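PDB 1YRV: ubiquitin-conjugating enzyme E2 U from Homo sapiens, which catalyses the covalent attachment of ubiquitin to other proteins, taking it over from the E1 activating enzyme as a thioester on a cysteine of its own. Local coordinates for residues Arg23-Asp31 / His77-Ala85; Tyr84-Ile92 / Thr104-Leu112. All coordinates share one frame; numbering follows the deposited sequence.

Contact 1: Arg23-Asp31 / His77-Ala85; sequences RAYLLLHRD and HFTSEYNYA
Leu28 lays its CD2 methyl over the middle of one face of the Phe78 ring, 3.6 Å from the ring centroid and 9° off its normal, a CH-pi contact. Leu28 CG stands anti to its own carbonyl carbon (chi1 -74°), which carries the branch across to the rings of Phe78 and Tyr82, since CD2 also lies 3.8 Å from Tyr82 CE2. The Tyr82 ring carries Phe78 CD2 over one face and Asn83 CB over the other. Leu27 meets it obliquely, CB to CE2, and sends CD1 on toward Asn83 CB. One turn earlier in the helix, Ala24 CB packs 3.9 Å from Tyr82 CB. In the ubiquitin-conjugating (UBC) fold this is where the N-terminal helix 23-38 rests on the loop between strands 71-77 and 88-91, with Met53 touching both Ala24 and Leu28. The buried polar end lies at Tyr82 OH, 2.8 Å from Asp31 OD2; the hydroxyl is also within hydrogen-bonding reach of Tyr122 O, while the same OD2 accepts from Leu124 N. The other carboxylate oxygen, Asp31 OD1, is gripped by Arg30 NE and NH1 from one face of its plane. A water links Ala24 N to Ser80 O, 3.0 Å from each.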
ATOM      1  N   ARG A  23      13.832  12.565  12.999  0.50 29.64           N
ATOM      2  CA  ARG A  23      13.821  12.716  11.551  0.50 29.27           C
ATOM      3  C   ARG A  23      12.538  12.137  10.928  0.50 29.81           C
ATOM      4  O   ARG A  23      11.759  12.835  10.280  0.50 26.65           O
ATOM      5  CB  ARG A  23      15.029  11.981  10.991  0.50 29.13           C
ATOM      6  CG  ARG A  23      15.308  12.240   9.551  0.50 27.77           C
ATOM      7  CD  ARG A  23      16.299  13.351   9.421  0.50 29.69           C
ATOM      8  NE  ARG A  23      16.396  13.682   8.020  0.50 29.27           N
ATOM      9  CZ  ARG A  23      16.713  14.865   7.531  0.50 26.92           C
ATOM     10  NH1 ARG A  23      17.001  15.904   8.308  0.50 25.68           N
ATOM     11  NH2 ARG A  23      16.689  15.000   6.230  0.50 32.46           N
ATOM     12  N   ALA A  24      12.356  10.834  11.110  1.00 32.94           N
ATOM     13  CA  ALA A  24      11.160  10.123  10.626  1.00 32.65           C
ATOM     14  C   ALA A  24       9.870  10.816  11.069  1.00 35.13           C
ATOM     15  O   ALA A  24       8.991  11.050  10.256  1.00 38.57           O
ATOM     16  CB  ALA A  24      11.149   8.734  11.149  1.00 24.99           C
ATOM     17  N   TYR A  25       9.744  11.099  12.359  1.00 37.50           N
ATOM     18  CA  TYR A  25       8.554  11.762  12.847  1.00 38.75           C
ATOM     19  C   TYR A  25       8.290  13.078  12.132  1.00 37.91           C
ATOM     20  O   TYR A  25       7.167  13.338  11.737  1.00 36.85           O
ATOM     21  CB  TYR A  25       8.650  12.005  14.362  1.00 39.45           C
ATOM     22  CG  TYR A  25       7.485  12.782  14.928  1.00 39.94           C
ATOM     23  CD1 TYR A  25       6.307  12.153  15.236  1.00 40.37           C
ATOM     24  CD2 TYR A  25       7.542  14.165  15.058  1.00 40.49           C
ATOM     25  CE1 TYR A  25       5.198  12.860  15.642  1.00 40.26           C
ATOM     26  CE2 TYR A  25       6.443  14.897  15.474  1.00 40.56           C
ATOM     27  CZ  TYR A  25       5.254  14.220  15.766  1.00 43.80           C
ATOM     28  OH  TYR A  25       4.130  14.905  16.205  1.00 43.80           O
ATOM     29  N   LEU A  26       9.312  13.912  11.969  1.00 39.02           N
ATOM     30  CA  LEU A  26       9.123  15.205  11.296  1.00 39.54           C
ATOM     31  C   LEU A  26       8.751  15.101   9.808  1.00 40.19           C
ATOM     32  O   LEU A  26       7.977  15.926   9.271  1.00 39.67           O
ATOM     33  CB  LEU A  26      10.371  16.070  11.469  1.00 40.48           C
ATOM     34  CG  LEU A  26      10.655  16.525  12.912  1.00 41.29           C
ATOM     35  CD1 LEU A  26      12.091  17.018  13.006  1.00 39.38           C
ATOM     36  CD2 LEU A  26       9.672  17.639  13.322  1.00 42.69           C
ATOM     37  N   LEU A  27       9.325  14.099   9.147  1.00 39.10           N
ATOM     38  CA  LEU A  27       9.038  13.835   7.752  1.00 39.57           C
ATOM     39  C   LEU A  27       7.583  13.364   7.625  1.00 39.87           C
ATOM     40  O   LEU A  27       6.837  13.819   6.749  1.00 39.94           O
ATOM     41  CB  LEU A  27       9.984  12.760   7.213  1.00 37.25           C
ATOM     42  CG  LEU A  27      11.476  13.152   7.014  1.00 39.79           C
ATOM     43  CD1 LEU A  27      12.277  11.868   6.786  1.00 37.74           C
ATOM     44  CD2 LEU A  27      11.681  14.116   5.817  1.00 36.12           C
ATOM     45  N   LEU A  28       7.184  12.443   8.490  1.00 39.17           N
ATOM     46  CA  LEU A  28       5.819  11.945   8.424  1.00 41.69           C
ATOM     47  C   LEU A  28       4.836  13.043   8.823  1.00 41.93           C
ATOM     48  O   LEU A  28       3.720  13.108   8.303  1.00 44.39           O
ATOM     49  CB  LEU A  28       5.650  10.701   9.302  1.00 39.62           C
ATOM     50  CG  LEU A  28       6.293   9.433   8.728  1.00 39.25           C
ATOM     51  CD1 LEU A  28       6.297   8.333   9.783  1.00 38.08           C
ATOM     52  CD2 LEU A  28       5.566   8.997   7.486  1.00 34.96           C
ATOM     53  N   HIS A  29       5.259  13.905   9.740  1.00 42.01           N
ATOM     54  CA  HIS A  29       4.432  15.015  10.164  1.00 42.92           C
ATOM     55  C   HIS A  29       4.175  15.926   8.990  1.00 43.20           C
ATOM     56  O   HIS A  29       3.036  16.311   8.750  1.00 45.56           O
ATOM     57  CB  HIS A  29       5.091  15.825  11.265  1.00 43.80           C
ATOM     58  CG  HIS A  29       4.158  16.789  11.907  1.00 41.47           C
ATOM     59  ND1 HIS A  29       3.390  16.442  12.997  1.00 46.08           N
ATOM     60  CD2 HIS A  29       3.731  18.006  11.515  1.00 43.33           C
ATOM     61  CE1 HIS A  29       2.525  17.409  13.240  1.00 43.24           C
ATOM     62  NE2 HIS A  29       2.705  18.368  12.356  1.00 42.52           N
ATOM     63  N   ARG A  30       5.235  16.303   8.289  1.00 41.05           N
ATOM     64  CA  ARG A  30       5.101  17.136   7.109  1.00 41.38           C
ATOM     65  C   ARG A  30       4.254  16.375   6.082  1.00 42.84           C
ATOM     66  O   ARG A  30       3.246  16.884   5.620  1.00 41.71           O
ATOM     67  CB  ARG A  30       6.464  17.461   6.517  1.00 43.83           C
ATOM     68  CG  ARG A  30       6.378  18.141   5.161  1.00 47.78           C
ATOM     69  CD  ARG A  30       7.598  17.781   4.273  1.00 50.85           C
ATOM     70  NE  ARG A  30       7.707  16.344   4.069  1.00 46.69           N
ATOM     71  CZ  ARG A  30       8.813  15.711   3.674  1.00 51.04           C
ATOM     72  NH1 ARG A  30       8.848  14.364   3.504  1.00 55.26           N
ATOM     73  NH2 ARG A  30       9.895  16.419   3.428  1.00 51.09           N
ATOM     74  N   ASP A  31       4.650  15.154   5.734  1.00 42.09           N
ATOM     75  CA  ASP A  31       3.887  14.370   4.778  1.00 42.84           C
ATOM     76  C   ASP A  31       2.395  14.303   5.057  1.00 43.13           C
ATOM     77  O   ASP A  31       1.602  14.375   4.132  1.00 45.56           O
ATOM     78  CB  ASP A  31       4.401  12.942   4.721  1.00 43.30           C
ATOM     79  CG  ASP A  31       5.734  12.821   4.012  1.00 45.03           C
ATOM     80  OD1 ASP A  31       6.223  13.838   3.474  1.00 42.70           O
ATOM     81  OD2 ASP A  31       6.285  11.691   4.001  1.00 45.98           O
ATOM     82  N   HIS A  77       3.701   0.322   8.208  0.50 40.09           N
ATOM     83  CA  HIS A  77       4.590   0.497   9.325  0.50 36.81           C
ATOM     84  C   HIS A  77       5.902   1.120   8.893  0.50 35.24           C
ATOM     85  O   HIS A  77       6.686   0.519   8.169  0.50 32.65           O
ATOM     86  CB  HIS A  77       4.869  -0.841   9.984  0.50 35.83           C
ATOM     87  CG  HIS A  77       6.113  -0.844  10.814  0.50 38.81           C
ATOM     88  ND1 HIS A  77       6.223  -0.143  11.995  0.50 39.13           N
ATOM     89  CD2 HIS A  77       7.319  -1.426  10.606  0.50 39.29           C
ATOM     90  CE1 HIS A  77       7.442  -0.292  12.481  0.50 39.29           C
ATOM     91  NE2 HIS A  77       8.127  -1.065  11.658  0.50 39.38           N
ATOM     92  N   PHE A  78       6.093   2.364   9.303  1.00 37.48           N
ATOM     93  CA  PHE A  78       7.337   3.081   9.058  1.00 39.09           C
ATOM     94  C   PHE A  78       8.292   2.778  10.221  1.00 41.04           C
ATOM     95  O   PHE A  78       7.869   2.317  11.293  1.00 43.46           O
ATOM     96  CB  PHE A  78       7.101   4.576   9.041  1.00 37.42           C
ATOM     97  CG  PHE A  78       6.336   5.035   7.859  1.00 39.11           C
ATOM     98  CD1 PHE A  78       4.957   5.159   7.919  1.00 39.43           C
ATOM     99  CD2 PHE A  78       6.999   5.356   6.668  1.00 38.67           C
ATOM    100  CE1 PHE A  78       4.244   5.599   6.809  1.00 40.21           C
ATOM    101  CE2 PHE A  78       6.298   5.796   5.539  1.00 39.59           C
ATOM    102  CZ  PHE A  78       4.920   5.928   5.596  1.00 39.60           C
ATOM    103  N   THR A  79       9.570   3.043   9.998  1.00 40.35           N
ATOM    104  CA  THR A  79      10.601   2.863  11.003  1.00 39.21           C
ATOM    105  C   THR A  79      11.338   4.212  11.208  1.00 39.91           C
ATOM    106  O   THR A  79      11.256   5.125  10.372  1.00 38.14           O
ATOM    107  CB  THR A  79      11.650   1.871  10.532  1.00 38.80           C
ATOM    108  OG1 THR A  79      12.378   2.456   9.438  1.00 40.03           O
ATOM    109  CG2 THR A  79      11.011   0.564  10.093  1.00 38.93           C
ATOM    110  N   SER A  80      12.091   4.298  12.299  1.00 40.83           N
ATOM    111  CA  SER A  80      12.856   5.484  12.636  1.00 43.23           C
ATOM    112  C   SER A  80      13.901   5.770  11.562  1.00 42.31           C
ATOM    113  O   SER A  80      14.566   6.794  11.588  1.00 44.04           O
ATOM    114  CB  SER A  80      13.510   5.306  14.023  1.00 42.56           C
ATOM    115  OG  SER A  80      14.268   4.090  14.040  1.00 47.09           O
ATOM    116  N   GLU A  81      14.028   4.874  10.591  1.00 45.30           N
ATOM    117  CA  GLU A  81      14.986   5.062   9.490  1.00 46.20           C
ATOM    118  C   GLU A  81      14.270   5.745   8.330  1.00 44.72           C
ATOM    119  O   GLU A  81      14.906   6.160   7.378  1.00 43.29           O
ATOM    120  CB  GLU A  81      15.496   3.706   8.990  1.00 51.12           C
ATOM    121  CG  GLU A  81      15.769   2.747  10.105  1.00 58.32           C
ATOM    122  CD  GLU A  81      16.823   3.284  11.000  1.00 62.37           C
ATOM    123  OE1 GLU A  81      17.927   3.507  10.445  1.00 65.67           O
ATOM    124  OE2 GLU A  81      16.546   3.495  12.214  1.00 60.12           O
ATOM    125  N   TYR A  82      12.955   5.897   8.440  1.00 44.60           N
ATOM    126  CA  TYR A  82      12.199   6.453   7.349  1.00 43.74           C
ATOM    127  C   TYR A  82      12.794   7.570   6.570  1.00 45.74           C
ATOM    128  O   TYR A  82      13.330   8.557   7.100  1.00 44.54           O
ATOM    129  CB  TYR A  82      10.797   6.893   7.728  1.00 42.80           C
ATOM    130  CG  TYR A  82      10.092   7.617   6.590  1.00 41.43           C
ATOM    131  CD1 TYR A  82       9.935   7.019   5.345  1.00 43.33           C
ATOM    132  CD2 TYR A  82       9.571   8.889   6.765  1.00 45.54           C
ATOM    133  CE1 TYR A  82       9.270   7.659   4.303  1.00 41.43           C
ATOM    134  CE2 TYR A  82       8.899   9.544   5.727  1.00 46.03           C
ATOM    135  CZ  TYR A  82       8.752   8.911   4.495  1.00 45.20           C
ATOM    136  OH  TYR A  82       8.047   9.556   3.505  1.00 47.36           O
ATOM    137  N   ASN A  83      12.587   7.341   5.267  1.00 48.67           N
ATOM    138  CA  ASN A  83      12.970   8.146   4.140  1.00 44.31           C
ATOM    139  C   ASN A  83      14.284   7.517   3.671  1.00 42.25           C
ATOM    140  O   ASN A  83      14.556   7.521   2.490  1.00 44.72           O
ATOM    141  CB  ASN A  83      12.951   9.561   4.658  1.00 46.47           C
ATOM    142  CG  ASN A  83      13.745  10.506   3.863  1.00 46.05           C
ATOM    143  OD1 ASN A  83      14.928  10.535   4.033  1.00 42.78           O
ATOM    144  ND2 ASN A  83      13.103  11.323   3.018  1.00 43.28           N
ATOM    145  N   TYR A  84      15.056   6.912   4.564  1.00 40.12           N
ATOM    146  CA  TYR A  84      16.256   6.217   4.111  1.00 40.74           C
ATOM    147  C   TYR A  84      15.801   4.780   3.799  1.00 40.94           C
ATOM    148  O   TYR A  84      16.459   4.051   3.062  1.00 39.72           O
ATOM    149  CB  TYR A  84      17.328   6.153   5.197  1.00 40.81           C
ATOM    150  CG  TYR A  84      18.141   7.414   5.321  1.00 43.02           C
ATOM    151  CD1 TYR A  84      18.918   7.876   4.255  1.00 42.82           C
ATOM    152  CD2 TYR A  84      18.019   8.224   6.444  1.00 42.51           C
ATOM    153  CE1 TYR A  84      19.529   9.127   4.306  1.00 41.99           C
ATOM    154  CE2 TYR A  84      18.612   9.463   6.499  1.00 44.19           C
ATOM    155  CZ  TYR A  84      19.365   9.909   5.419  1.00 44.64           C
ATOM    156  OH  TYR A  84      19.930  11.151   5.481  1.00 49.35           O
ATOM    157  N   ALA A  85      14.663   4.394   4.372  1.00 38.67           N
ATOM    158  CA  ALA A  85      14.106   3.065   4.213  1.00 38.93           C
ATOM    159  C   ALA A  85      12.606   3.109   4.005  1.00 39.49           C
ATOM    160  O   ALA A  85      11.911   3.940   4.607  1.00 38.17           O
ATOM    161  CB  ALA A  85      14.400   2.234   5.448  1.00 40.78           C
TER
HETATM  162  O   HOH W   1      13.850   9.188  13.189  1.00 39.79           O

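Contact 2: Tyr84-Ile92 / Thr104-Leu112; sequences YAPPVVKFI and TGQPCIDFL
Leu112 divides its two methyls between the prolines and the strand: CD2 sits 3.9 Å from Pro86 CB and reaches Pro87 as well, whereas CD1 approaches Val89 CG2 at 4.1 Å. Val89 has its CG1 anti to the backbone N (chi1 172°), and this branch comes up to Pro107 CG at 3.9 Å while CG2 is left to meet Leu112. Valine and proline cross at about a right angle, as do valine and leucine. The edge of the Phe91 ring looks toward Pro107 CD; beyond the contact the phenyl group packs on Phe72, Leu74 and Leu135.

This is the active-site side of the UBC fold: strand 88-91, the outermost strand at one end of the antiparallel sheet, is followed by a long irregular segment that doubles back along it and brings Cys108, predicted to hold ubiquitin as the glycyl thioester, to a loop just before the short helix 110-113. Pro107, next to the cysteine, is what meets the strand.

Direct backbone hydrogen bonding across the contact comes down to Phe91 N giving its hydrogen to Gly105 O at 2.7 Å, fairly straight at 160°. Gly105 turns through a positive phi of 68°, which by itself favours glycine. Two residues back along the strand from Phe91, Val89 O lies against Gln106 CG at 3.1 Å. Toward the other end, a water lies within hydrogen-bonding distance of both Pro87 O and Leu112 O. Lys90 and Gln106 cross obliquely; the lysine chain runs extended until it bends at chi4, which turns NZ in toward 104-106, beside Thr104 CG2.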
ATOM      1  N   TYR A  84      15.056   6.912   4.564  1.00 40.12           N
ATOM      2  CA  TYR A  84      16.256   6.217   4.111  1.00 40.74           C
ATOM      3  C   TYR A  84      15.801   4.780   3.799  1.00 40.94           C
ATOM      4  O   TYR A  84      16.459   4.051   3.062  1.00 39.72           O
ATOM      5  CB  TYR A  84      17.328   6.153   5.197  1.00 40.81           C
ATOM      6  CG  TYR A  84      18.141   7.414   5.321  1.00 43.02           C
ATOM      7  CD1 TYR A  84      18.918   7.876   4.255  1.00 42.82           C
ATOM      8  CD2 TYR A  84      18.019   8.224   6.444  1.00 42.51           C
ATOM      9  CE1 TYR A  84      19.529   9.127   4.306  1.00 41.99           C
ATOM     10  CE2 TYR A  84      18.612   9.463   6.499  1.00 44.19           C
ATOM     11  CZ  TYR A  84      19.365   9.909   5.419  1.00 44.64           C
ATOM     12  OH  TYR A  84      19.930  11.151   5.481  1.00 49.35           O
ATOM     13  N   ALA A  85      14.663   4.394   4.372  1.00 38.67           N
ATOM     14  CA  ALA A  85      14.106   3.065   4.213  1.00 38.93           C
ATOM     15  C   ALA A  85      12.606   3.109   4.005  1.00 39.49           C
ATOM     16  O   ALA A  85      11.911   3.940   4.607  1.00 38.17           O
ATOM     17  CB  ALA A  85      14.400   2.234   5.448  1.00 40.78           C
ATOM     18  N   PRO A  86      12.087   2.178   3.182  1.00 40.06           N
ATOM     19  CA  PRO A  86      10.652   2.072   2.876  1.00 37.12           C
ATOM     20  C   PRO A  86       9.813   1.547   4.035  1.00 38.14           C
ATOM     21  O   PRO A  86      10.279   0.770   4.858  1.00 38.30           O
ATOM     22  CB  PRO A  86      10.601   1.096   1.688  1.00 36.87           C
ATOM     23  CG  PRO A  86      11.835   0.187   1.923  1.00 40.20           C
ATOM     24  CD  PRO A  86      12.879   1.244   2.345  1.00 39.40           C
ATOM     25  N   PRO A  87       8.547   1.969   4.119  1.00 38.91           N
ATOM     26  CA  PRO A  87       7.745   1.447   5.224  1.00 36.69           C
ATOM     27  C   PRO A  87       7.437  -0.015   4.904  1.00 38.47           C
ATOM     28  O   PRO A  87       7.811  -0.512   3.837  1.00 38.04           O
ATOM     29  CB  PRO A  87       6.480   2.334   5.200  1.00 39.23           C
ATOM     30  CG  PRO A  87       6.344   2.703   3.740  1.00 36.86           C
ATOM     31  CD  PRO A  87       7.791   2.913   3.276  1.00 35.49           C
ATOM     32  N   VAL A  88       6.821  -0.729   5.832  1.00 40.05           N
ATOM     33  CA  VAL A  88       6.429  -2.100   5.537  1.00 41.36           C
ATOM     34  C   VAL A  88       4.906  -2.044   5.354  1.00 43.47           C
ATOM     35  O   VAL A  88       4.177  -1.603   6.251  1.00 42.80           O
ATOM     36  CB  VAL A  88       6.703  -3.071   6.685  1.00 44.15           C
ATOM     37  CG1 VAL A  88       6.069  -4.424   6.353  1.00 44.06           C
ATOM     38  CG2 VAL A  88       8.216  -3.241   6.917  1.00 41.86           C
ATOM     39  N   VAL A  89       4.431  -2.485   4.201  1.00 43.97           N
ATOM     40  CA  VAL A  89       3.003  -2.467   3.927  1.00 46.93           C
ATOM     41  C   VAL A  89       2.467  -3.903   3.960  1.00 48.71           C
ATOM     42  O   VAL A  89       3.070  -4.838   3.401  1.00 50.47           O
ATOM     43  CB  VAL A  89       2.701  -1.828   2.519  1.00 46.82           C
ATOM     44  CG1 VAL A  89       1.232  -2.000   2.159  1.00 43.43           C
ATOM     45  CG2 VAL A  89       3.073  -0.348   2.517  1.00 44.91           C
ATOM     46  N   LYS A  90       1.340  -4.063   4.635  1.00 47.96           N
ATOM     47  CA  LYS A  90       0.701  -5.348   4.723  1.00 47.98           C
ATOM     48  C   LYS A  90      -0.792  -5.227   4.581  1.00 48.91           C
ATOM     49  O   LYS A  90      -1.398  -4.241   5.017  1.00 46.80           O
ATOM     50  CB  LYS A  90       1.014  -6.014   6.048  1.00 52.53           C
ATOM     51  CG  LYS A  90       2.415  -6.553   6.121  1.00 57.54           C
ATOM     52  CD  LYS A  90       2.737  -7.042   7.524  1.00 61.48           C
ATOM     53  CE  LYS A  90       4.173  -7.574   7.589  1.00 65.22           C
ATOM     54  NZ  LYS A  90       4.399  -8.657   6.539  1.00 67.40           N
ATOM     55  N   PHE A  91      -1.373  -6.246   3.950  1.00 49.88           N
ATOM     56  CA  PHE A  91      -2.809  -6.323   3.762  1.00 50.31           C
ATOM     57  C   PHE A  91      -3.395  -6.860   5.052  1.00 52.38           C
ATOM     58  O   PHE A  91      -2.986  -7.907   5.519  1.00 52.30           O
ATOM     59  CB  PHE A  91      -3.125  -7.271   2.615  1.00 48.31           C
ATOM     60  CG  PHE A  91      -3.464  -6.571   1.364  1.00 46.69           C
ATOM     61  CD1 PHE A  91      -4.754  -6.158   1.136  1.00 46.50           C
ATOM     62  CD2 PHE A  91      -2.481  -6.281   0.426  1.00 47.55           C
ATOM     63  CE1 PHE A  91      -5.068  -5.447   0.004  1.00 45.66           C
ATOM     64  CE2 PHE A  91      -2.783  -5.566  -0.720  1.00 46.93           C
ATOM     65  CZ  PHE A  91      -4.080  -5.154  -0.935  1.00 47.38           C
ATOM     66  N   ILE A  92      -4.345  -6.139   5.631  1.00 55.35           N
ATOM     67  CA  ILE A  92      -4.960  -6.576   6.871  1.00 58.69           C
ATOM     68  C   ILE A  92      -5.517  -7.987   6.695  1.00 60.82           C
ATOM     69  O   ILE A  92      -5.288  -8.866   7.537  1.00 61.70           O
ATOM     70  CB  ILE A  92      -6.065  -5.585   7.309  1.00 58.56           C
ATOM     71  CG1 ILE A  92      -5.406  -4.345   7.917  1.00 56.42           C
ATOM     72  CG2 ILE A  92      -7.011  -6.243   8.299  1.00 59.68           C
ATOM     73  CD1 ILE A  92      -6.192  -3.070   7.762  1.00 54.29           C
ATOM     74  N   THR A 104       2.199 -13.914   3.548  1.00 75.02           N
ATOM     75  CA  THR A 104       2.606 -12.710   4.277  1.00 73.84           C
ATOM     76  C   THR A 104       1.610 -11.552   4.200  1.00 71.88           C
ATOM     77  O   THR A 104       1.699 -10.609   4.988  1.00 71.33           O
ATOM     78  CB  THR A 104       3.935 -12.169   3.726  1.00 75.59           C
ATOM     79  OG1 THR A 104       4.843 -13.255   3.532  1.00 77.59           O
ATOM     80  CG2 THR A 104       4.549 -11.147   4.684  1.00 76.97           C
ATOM     81  N   GLY A 105       0.686 -11.612   3.238  1.00 69.02           N
ATOM     82  CA  GLY A 105      -0.289 -10.548   3.063  1.00 64.30           C
ATOM     83  C   GLY A 105       0.413  -9.292   2.580  1.00 62.24           C
ATOM     84  O   GLY A 105      -0.176  -8.219   2.479  1.00 62.02           O
ATOM     85  N   GLN A 106       1.691  -9.443   2.276  1.00 59.53           N
ATOM     86  CA  GLN A 106       2.500  -8.350   1.816  1.00 58.20           C
ATOM     87  C   GLN A 106       2.547  -8.265   0.295  1.00 56.39           C
ATOM     88  O   GLN A 106       2.806  -9.244  -0.404  1.00 55.26           O
ATOM     89  CB  GLN A 106       3.903  -8.525   2.376  1.00 60.02           C
ATOM     90  CG  GLN A 106       4.723  -7.279   2.406  1.00 62.23           C
ATOM     91  CD  GLN A 106       5.879  -7.385   3.392  1.00 64.15           C
ATOM     92  OE1 GLN A 106       6.961  -6.838   3.172  1.00 63.58           O
ATOM     93  NE2 GLN A 106       5.645  -8.082   4.494  1.00 65.08           N
ATOM     94  N   PRO A 107       2.315  -7.067  -0.236  1.00 54.34           N
ATOM     95  CA  PRO A 107       2.326  -6.813  -1.679  1.00 54.07           C
ATOM     96  C   PRO A 107       3.729  -6.718  -2.283  1.00 54.24           C
ATOM     97  O   PRO A 107       4.543  -5.992  -1.770  1.00 57.83           O
ATOM     98  CB  PRO A 107       1.582  -5.496  -1.787  1.00 53.62           C
ATOM     99  CG  PRO A 107       1.968  -4.786  -0.520  1.00 51.92           C
ATOM    100  CD  PRO A 107       1.914  -5.867   0.525  1.00 50.76           C
ATOM    101  N   CYS A 108       3.996  -7.434  -3.368  1.00 53.95           N
ATOM    102  CA  CYS A 108       5.292  -7.391  -4.024  1.00 54.17           C
ATOM    103  C   CYS A 108       5.380  -6.121  -4.846  1.00 53.35           C
ATOM    104  O   CYS A 108       4.863  -6.043  -5.965  1.00 52.71           O
ATOM    105  CB  CYS A 108       5.474  -8.572  -4.957  1.00 54.96           C
ATOM    106  SG  CYS A 108       5.369 -10.167  -4.154  1.00 61.24           S
ATOM    107  N   ILE A 109       6.043  -5.129  -4.276  1.00 52.30           N
ATOM    108  CA  ILE A 109       6.198  -3.845  -4.914  1.00 51.41           C
ATOM    109  C   ILE A 109       7.676  -3.566  -4.955  1.00 50.17           C
ATOM    110  O   ILE A 109       8.333  -3.592  -3.920  1.00 51.21           O
ATOM    111  CB  ILE A 109       5.545  -2.735  -4.078  1.00 50.02           C
ATOM    112  CG1 ILE A 109       4.056  -3.020  -3.906  1.00 50.68           C
ATOM    113  CG2 ILE A 109       5.799  -1.384  -4.733  1.00 50.99           C
ATOM    114  CD1 ILE A 109       3.317  -3.192  -5.206  1.00 48.57           C
ATOM    115  N   ASP A 110       8.198  -3.266  -6.127  1.00 49.18           N
ATOM    116  CA  ASP A 110       9.625  -2.987  -6.232  1.00 52.91           C
ATOM    117  C   ASP A 110      10.247  -1.985  -5.266  1.00 51.76           C
ATOM    118  O   ASP A 110      11.190  -2.325  -4.544  1.00 52.02           O
ATOM    119  CB  ASP A 110       9.967  -2.565  -7.651  1.00 55.94           C
ATOM    120  CG  ASP A 110      10.004  -3.727  -8.568  1.00 63.39           C
ATOM    121  OD1 ASP A 110      10.918  -3.774  -9.445  1.00 67.09           O
ATOM    122  OD2 ASP A 110       9.107  -4.604  -8.405  1.00 66.40           O
ATOM    123  N   PHE A 111       9.737  -0.756  -5.276  1.00 49.90           N
ATOM    124  CA  PHE A 111      10.267   0.288  -4.422  1.00 48.33           C
ATOM    125  C   PHE A 111      10.115  -0.015  -2.953  1.00 47.69           C
ATOM    126  O   PHE A 111      10.600   0.731  -2.102  1.00 47.10           O
ATOM    127  CB  PHE A 111       9.635   1.637  -4.755  1.00 50.48           C
ATOM    128  CG  PHE A 111       8.235   1.806  -4.255  1.00 48.14           C
ATOM    129  CD1 PHE A 111       7.981   2.202  -2.943  1.00 47.94           C
ATOM    130  CD2 PHE A 111       7.165   1.626  -5.117  1.00 48.98           C
ATOM    131  CE1 PHE A 111       6.649   2.428  -2.488  1.00 47.28           C
ATOM    132  CE2 PHE A 111       5.832   1.842  -4.688  1.00 46.01           C
ATOM    133  CZ  PHE A 111       5.580   2.245  -3.371  1.00 46.65           C
ATOM    134  N   LEU A 112       9.481  -1.141  -2.660  1.00 46.94           N
ATOM    135  CA  LEU A 112       9.286  -1.533  -1.290  1.00 47.03           C
ATOM    136  C   LEU A 112      10.186  -2.683  -0.927  1.00 48.27           C
ATOM    137  O   LEU A 112      10.637  -2.789   0.213  1.00 49.25           O
ATOM    138  CB  LEU A 112       7.836  -1.927  -1.050  1.00 44.82           C
ATOM    139  CG  LEU A 112       6.792  -0.816  -0.966  1.00 44.39           C
ATOM    140  CD1 LEU A 112       5.522  -1.489  -0.521  1.00 45.41           C
ATOM    141  CD2 LEU A 112       7.172   0.283   0.058  1.00 46.05           C
TER
HETATM  142  O   HOH W   2       8.884  -2.798   2.568  1.00 50.04           O

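The loop and strand that follow strand 71-77 are held in turn by two different partners. The centre of contact 1 lies about 16 Å from the centre of the chain, that of contact 2 about 7 Å. Contact 1 sets a helix against a loop, with aromatic faces and a buried hydroxyl-carboxylate pair; contact 2 sets strand 88-91 and the prolines before it against the active-site segment, with aliphatic groups and a backbone bond. Both are partly buried. They follow one another along the chain and share Tyr84 and Ala85, the end of one loop serving as the approach to the strand. Where they touch, His77 O is 2.7 Å from Val88 N, probably a hydrogen bond, and Phe78 packs on Pro87.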